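Local coordinates for ferritin heavy chain (Trichoplusia ni, PDB 1Z6O), which oxidises ferrous iron and helps store it as ferric hydroxide within a secreted cage of twelve heavy and twelve light chains, at residues Leu113-Ile127 / Leu145-Gln157. Sequence-based numbering, arbitrary orientation.
Sequences LSMESDVTKSIRNVI and LTGDFLEEQYKGQ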
# COMPACT_ATOMS: atom_id res chain seq x y z
N LEU M 113 -29.08 6.72 -44.50
CA LEU M 113 -28.49 7.99 -44.93
C LEU M 113 -29.59 8.93 -45.45
O LEU M 113 -29.61 10.12 -45.14
CB LEU M 113 -27.44 7.75 -46.03
CG LEU M 113 -26.77 8.98 -46.67
CD1 LEU M 113 -26.12 9.87 -45.59
CD2 LEU M 113 -25.71 8.50 -47.68
N SER M 114 -30.51 8.38 -46.24
CA SER M 114 -31.62 9.17 -46.78
C SER M 114 -32.57 9.65 -45.66
O SER M 114 -33.07 10.77 -45.71
CB SER M 114 -32.38 8.32 -47.81
OG SER M 114 -33.57 8.97 -48.21
N MET M 115 -32.82 8.80 -44.67
CA MET M 115 -33.66 9.19 -43.53
C MET M 115 -32.98 10.34 -42.78
O MET M 115 -33.63 11.31 -42.39
CB MET M 115 -33.83 8.02 -42.54
CG MET M 115 -34.59 6.80 -43.05
SD MET M 115 -34.41 5.40 -41.86
CE MET M 115 -34.92 6.24 -40.30
N GLU M 116 -31.68 10.22 -42.54
CA GLU M 116 -30.95 11.27 -41.81
C GLU M 116 -30.95 12.57 -42.61
O GLU M 116 -31.12 13.65 -42.05
CB GLU M 116 -29.51 10.83 -41.52
CG GLU M 116 -29.40 9.69 -40.50
CD GLU M 116 -30.14 9.98 -39.19
OE1 GLU M 116 -30.17 11.15 -38.76
OE2 GLU M 116 -30.68 9.03 -38.57
N SER M 117 -30.77 12.45 -43.92
CA SER M 117 -30.77 13.60 -44.82
C SER M 117 -32.14 14.32 -44.72
O SER M 117 -32.22 15.56 -44.70
CB SER M 117 -30.49 13.10 -46.26
OG SER M 117 -30.51 14.17 -47.17
N ASP M 118 -33.23 13.55 -44.65
CA ASP M 118 -34.57 14.14 -44.51
C ASP M 118 -34.72 14.84 -43.16
O ASP M 118 -35.34 15.90 -43.06
CB ASP M 118 -35.66 13.06 -44.59
CG ASP M 118 -35.86 12.52 -45.99
OD1 ASP M 118 -35.43 13.20 -46.95
OD2 ASP M 118 -36.45 11.43 -46.12
N VAL M 119 -34.18 14.23 -42.11
CA VAL M 119 -34.26 14.84 -40.78
C VAL M 119 -33.46 16.15 -40.75
O VAL M 119 -33.90 17.13 -40.16
CB VAL M 119 -33.73 13.87 -39.68
CG1 VAL M 119 -33.53 14.61 -38.35
CG2 VAL M 119 -34.73 12.72 -39.49
N THR M 120 -32.30 16.16 -41.39
CA THR M 120 -31.48 17.38 -41.42
C THR M 120 -32.24 18.51 -42.10
O THR M 120 -32.27 19.65 -41.62
CB THR M 120 -30.16 17.12 -42.18
OG1 THR M 120 -29.45 16.07 -41.51
CG2 THR M 120 -29.29 18.39 -42.22
N LYS M 121 -32.87 18.20 -43.22
CA LYS M 121 -33.64 19.20 -43.95
C LYS M 121 -34.82 19.68 -43.09
O LYS M 121 -35.14 20.88 -43.05
CB LYS M 121 -34.15 18.57 -45.25
CG LYS M 121 -34.91 19.49 -46.16
CD LYS M 121 -35.24 18.75 -47.45
CE LYS M 121 -36.22 19.54 -48.31
NZ LYS M 121 -36.68 18.76 -49.50
N SER M 122 -35.46 18.76 -42.39
CA SER M 122 -36.59 19.14 -41.54
C SER M 122 -36.14 20.05 -40.38
O SER M 122 -36.81 21.03 -40.05
CB SER M 122 -37.28 17.87 -41.00
OG SER M 122 -38.32 18.22 -40.11
N ILE M 123 -35.00 19.74 -39.76
CA ILE M 123 -34.50 20.58 -38.67
C ILE M 123 -34.17 21.99 -39.21
O ILE M 123 -34.44 22.99 -38.55
CB ILE M 123 -33.23 19.96 -38.01
CG1 ILE M 123 -33.65 18.70 -37.22
CG2 ILE M 123 -32.55 20.97 -37.06
CD1 ILE M 123 -32.49 17.78 -36.87
N ARG M 124 -33.58 22.06 -40.40
CA ARG M 124 -33.27 23.36 -40.99
C ARG M 124 -34.59 24.14 -41.21
O ARG M 124 -34.62 25.36 -41.08
CB ARG M 124 -32.49 23.19 -42.31
CG ARG M 124 -31.00 22.74 -42.10
CD ARG M 124 -30.32 22.41 -43.44
NE ARG M 124 -30.60 23.49 -44.38
CZ ARG M 124 -29.95 24.64 -44.42
NH1 ARG M 124 -28.93 24.87 -43.61
NH2 ARG M 124 -30.40 25.61 -45.20
N ASN M 125 -35.67 23.43 -41.54
CA ASN M 125 -36.96 24.11 -41.71
C ASN M 125 -37.54 24.57 -40.37
O ASN M 125 -38.24 25.57 -40.31
CB ASN M 125 -37.95 23.21 -42.45
CG ASN M 125 -37.68 23.18 -43.94
OD1 ASN M 125 -37.29 24.20 -44.52
ND2 ASN M 125 -37.88 22.03 -44.57
N VAL M 126 -37.26 23.84 -39.29
CA VAL M 126 -37.73 24.29 -37.96
C VAL M 126 -36.94 25.57 -37.63
O VAL M 126 -37.49 26.55 -37.12
CB VAL M 126 -37.44 23.23 -36.86
CG1 VAL M 126 -37.89 23.78 -35.48
CG2 VAL M 126 -38.18 21.92 -37.18
N ILE M 127 -35.64 25.55 -37.91
CA ILE M 127 -34.80 26.71 -37.65
C ILE M 127 -35.36 27.93 -38.42
O ILE M 127 -35.49 29.03 -37.85
CB ILE M 127 -33.34 26.43 -38.08
CG1 ILE M 127 -32.68 25.50 -37.04
CG2 ILE M 127 -32.55 27.74 -38.21
CD1 ILE M 127 -31.34 24.91 -37.51
N LEU M 145 -30.90 24.21 -31.84
CA LEU M 145 -31.09 23.29 -32.97
C LEU M 145 -29.86 23.26 -33.87
O LEU M 145 -29.50 22.23 -34.43
CB LEU M 145 -32.31 23.70 -33.80
CG LEU M 145 -33.65 23.54 -33.07
CD1 LEU M 145 -34.77 24.15 -33.89
CD2 LEU M 145 -33.92 22.06 -32.80
N THR M 146 -29.22 24.41 -34.03
CA THR M 146 -28.06 24.49 -34.90
C THR M 146 -26.81 23.84 -34.29
O THR M 146 -26.15 23.02 -34.93
CB THR M 146 -27.72 25.96 -35.24
OG1 THR M 146 -28.84 26.58 -35.88
CG2 THR M 146 -26.52 26.02 -36.19
N GLY M 147 -26.51 24.19 -33.05
CA GLY M 147 -25.31 23.68 -32.40
C GLY M 147 -25.36 22.27 -31.85
O GLY M 147 -24.33 21.62 -31.71
N ASP M 148 -26.55 21.80 -31.52
CA ASP M 148 -26.70 20.44 -30.99
C ASP M 148 -27.25 19.48 -32.03
O ASP M 148 -26.59 18.51 -32.40
CB ASP M 148 -27.64 20.45 -29.79
CG ASP M 148 -26.95 20.85 -28.51
OD1 ASP M 148 -26.56 19.95 -27.74
OD2 ASP M 148 -26.78 22.07 -28.28
N PHE M 149 -28.46 19.75 -32.51
CA PHE M 149 -29.08 18.86 -33.47
C PHE M 149 -28.39 18.78 -34.83
O PHE M 149 -28.12 17.68 -35.30
CB PHE M 149 -30.56 19.20 -33.63
CG PHE M 149 -31.40 18.66 -32.51
CD1 PHE M 149 -31.31 19.21 -31.23
CD2 PHE M 149 -32.21 17.54 -32.70
CE1 PHE M 149 -32.01 18.64 -30.16
CE2 PHE M 149 -32.90 16.96 -31.63
CZ PHE M 149 -32.80 17.51 -30.36
N LEU M 150 -28.10 19.91 -35.46
CA LEU M 150 -27.44 19.83 -36.77
C LEU M 150 -26.04 19.23 -36.64
O LEU M 150 -25.59 18.51 -37.53
CB LEU M 150 -27.36 21.21 -37.44
CG LEU M 150 -28.70 21.74 -37.98
CD1 LEU M 150 -28.47 23.04 -38.78
CD2 LEU M 150 -29.35 20.68 -38.90
N GLU M 151 -25.36 19.52 -35.54
CA GLU M 151 -24.02 18.96 -35.32
C GLU M 151 -24.10 17.42 -35.40
O GLU M 151 -23.33 16.77 -36.12
CB GLU M 151 -23.50 19.39 -33.95
CG GLU M 151 -22.21 18.71 -33.50
CD GLU M 151 -21.01 19.10 -34.35
OE1 GLU M 151 -21.11 20.10 -35.10
OE2 GLU M 151 -19.97 18.42 -34.26
N GLU M 152 -25.04 16.85 -34.67
CA GLU M 152 -25.22 15.40 -34.67
C GLU M 152 -25.61 14.89 -36.06
O GLU M 152 -25.16 13.82 -36.50
CB GLU M 152 -26.30 15.00 -33.66
CG GLU M 152 -26.07 13.64 -33.05
CD GLU M 152 -24.82 13.61 -32.16
OE1 GLU M 152 -24.38 12.49 -31.80
OE2 GLU M 152 -24.29 14.69 -31.82
N GLN M 153 -26.45 15.65 -36.76
CA GLN M 153 -26.88 15.25 -38.10
C GLN M 153 -25.74 15.18 -39.11
O GLN M 153 -25.61 14.19 -39.82
CB GLN M 153 -27.93 16.22 -38.67
CG GLN M 153 -29.33 16.10 -38.03
CD GLN M 153 -29.80 14.66 -37.99
OE1 GLN M 153 -29.87 14.05 -36.92
NE2 GLN M 153 -30.10 14.08 -39.16
N TYR M 154 -24.92 16.23 -39.18
CA TYR M 154 -23.85 16.21 -40.17
C TYR M 154 -22.80 15.15 -39.90
O TYR M 154 -22.33 14.50 -40.84
CB TYR M 154 -23.21 17.60 -40.31
CG TYR M 154 -24.13 18.59 -41.01
CD1 TYR M 154 -24.68 19.67 -40.32
CD2 TYR M 154 -24.50 18.41 -42.35
CE1 TYR M 154 -25.58 20.56 -40.95
CE2 TYR M 154 -25.38 19.29 -42.99
CZ TYR M 154 -25.92 20.36 -42.28
OH TYR M 154 -26.78 21.24 -42.89
N LYS M 155 -22.45 14.94 -38.64
CA LYS M 155 -21.48 13.90 -38.31
C LYS M 155 -22.07 12.53 -38.65
O LYS M 155 -21.38 11.67 -39.20
CB LYS M 155 -21.14 13.92 -36.81
CG LYS M 155 -20.29 15.11 -36.39
CD LYS M 155 -19.91 15.01 -34.91
CE LYS M 155 -21.15 14.89 -34.01
NZ LYS M 155 -20.81 14.87 -32.56
N GLY M 156 -23.35 12.35 -38.32
CA GLY M 156 -24.01 11.08 -38.59
C GLY M 156 -24.11 10.75 -40.08
O GLY M 156 -23.91 9.61 -40.48
N GLN M 157 -24.42 11.76 -40.89
CA GLN M 157 -24.52 11.55 -42.34
C GLN M 157 -23.16 11.15 -42.90
O GLN M 157 -23.07 10.22 -43.71
CB GLN M 157 -24.98 12.85 -43.05
CG GLN M 157 -26.43 13.18 -42.78
CD GLN M 157 -26.85 14.54 -43.31
OE1 GLN M 157 -26.02 15.39 -43.70
NE2 GLN M 157 -28.13 14.77 -43.31
O HOH W 1 -27.29 11.70 -38.62
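Gln153 and Glu116 join two antiparallel helices of the ferritin four-helix bundle, 105-132 and 139-168, beside the diiron ferroxidase site; the local axes run at 155° and approach to 9.8 Å. Gln153 NE2 donates to Glu116 OE1 (3.0 Å), meeting the oxygen nearly along its C-O axis, with the carboxylate and amide planes 37° apart. The bend of Gln153 at chi2 lays its amide against Val119 CG1 with NE2 at Glu116; the nearest atoms of the Gln153 side chain and a bound iron(III) are about 4 Å apart. Glu116, inferred to bind the second iron, has its other oxygen, OE2, hydrogen-bonded to Tyr39 and close to Glu67. A leucine in place of Gln153 would probably leave Glu116 OE1 without its amide donor and the carboxylate freer to turn.

Thr120, Ile123, Leu150, Gln153 and Gln157 pack as knobs into holes. Thr120 sits among Leu150, Gln153, Tyr154 and Gln157, its CG2 3.9 Å from Tyr154 OH. Ile123 slides past Leu150, CG2 to CD2 3.7 Å, while its CD1 comes to the edge of the Phe149 ring. Beside these knobs, Val126 CG1 touches Leu145 CD1 at 3.5 Å, and Ile127 CD1 meets Leu150 CD1. Arg124 lays its CD near Tyr154 OH, but its NH1 is hydrogen-bonded to the backbone O of Asn137 of a second subunit.

One backbone carbonyl ties the Thr120 turn together: Glu116 O accepts from Thr120 N and, 40° above the carbonyl plane, from Thr120 OG1 (3.0 Å), while Gln157 NE2 adds a weak bond at 3.4 Å to Glu116 O.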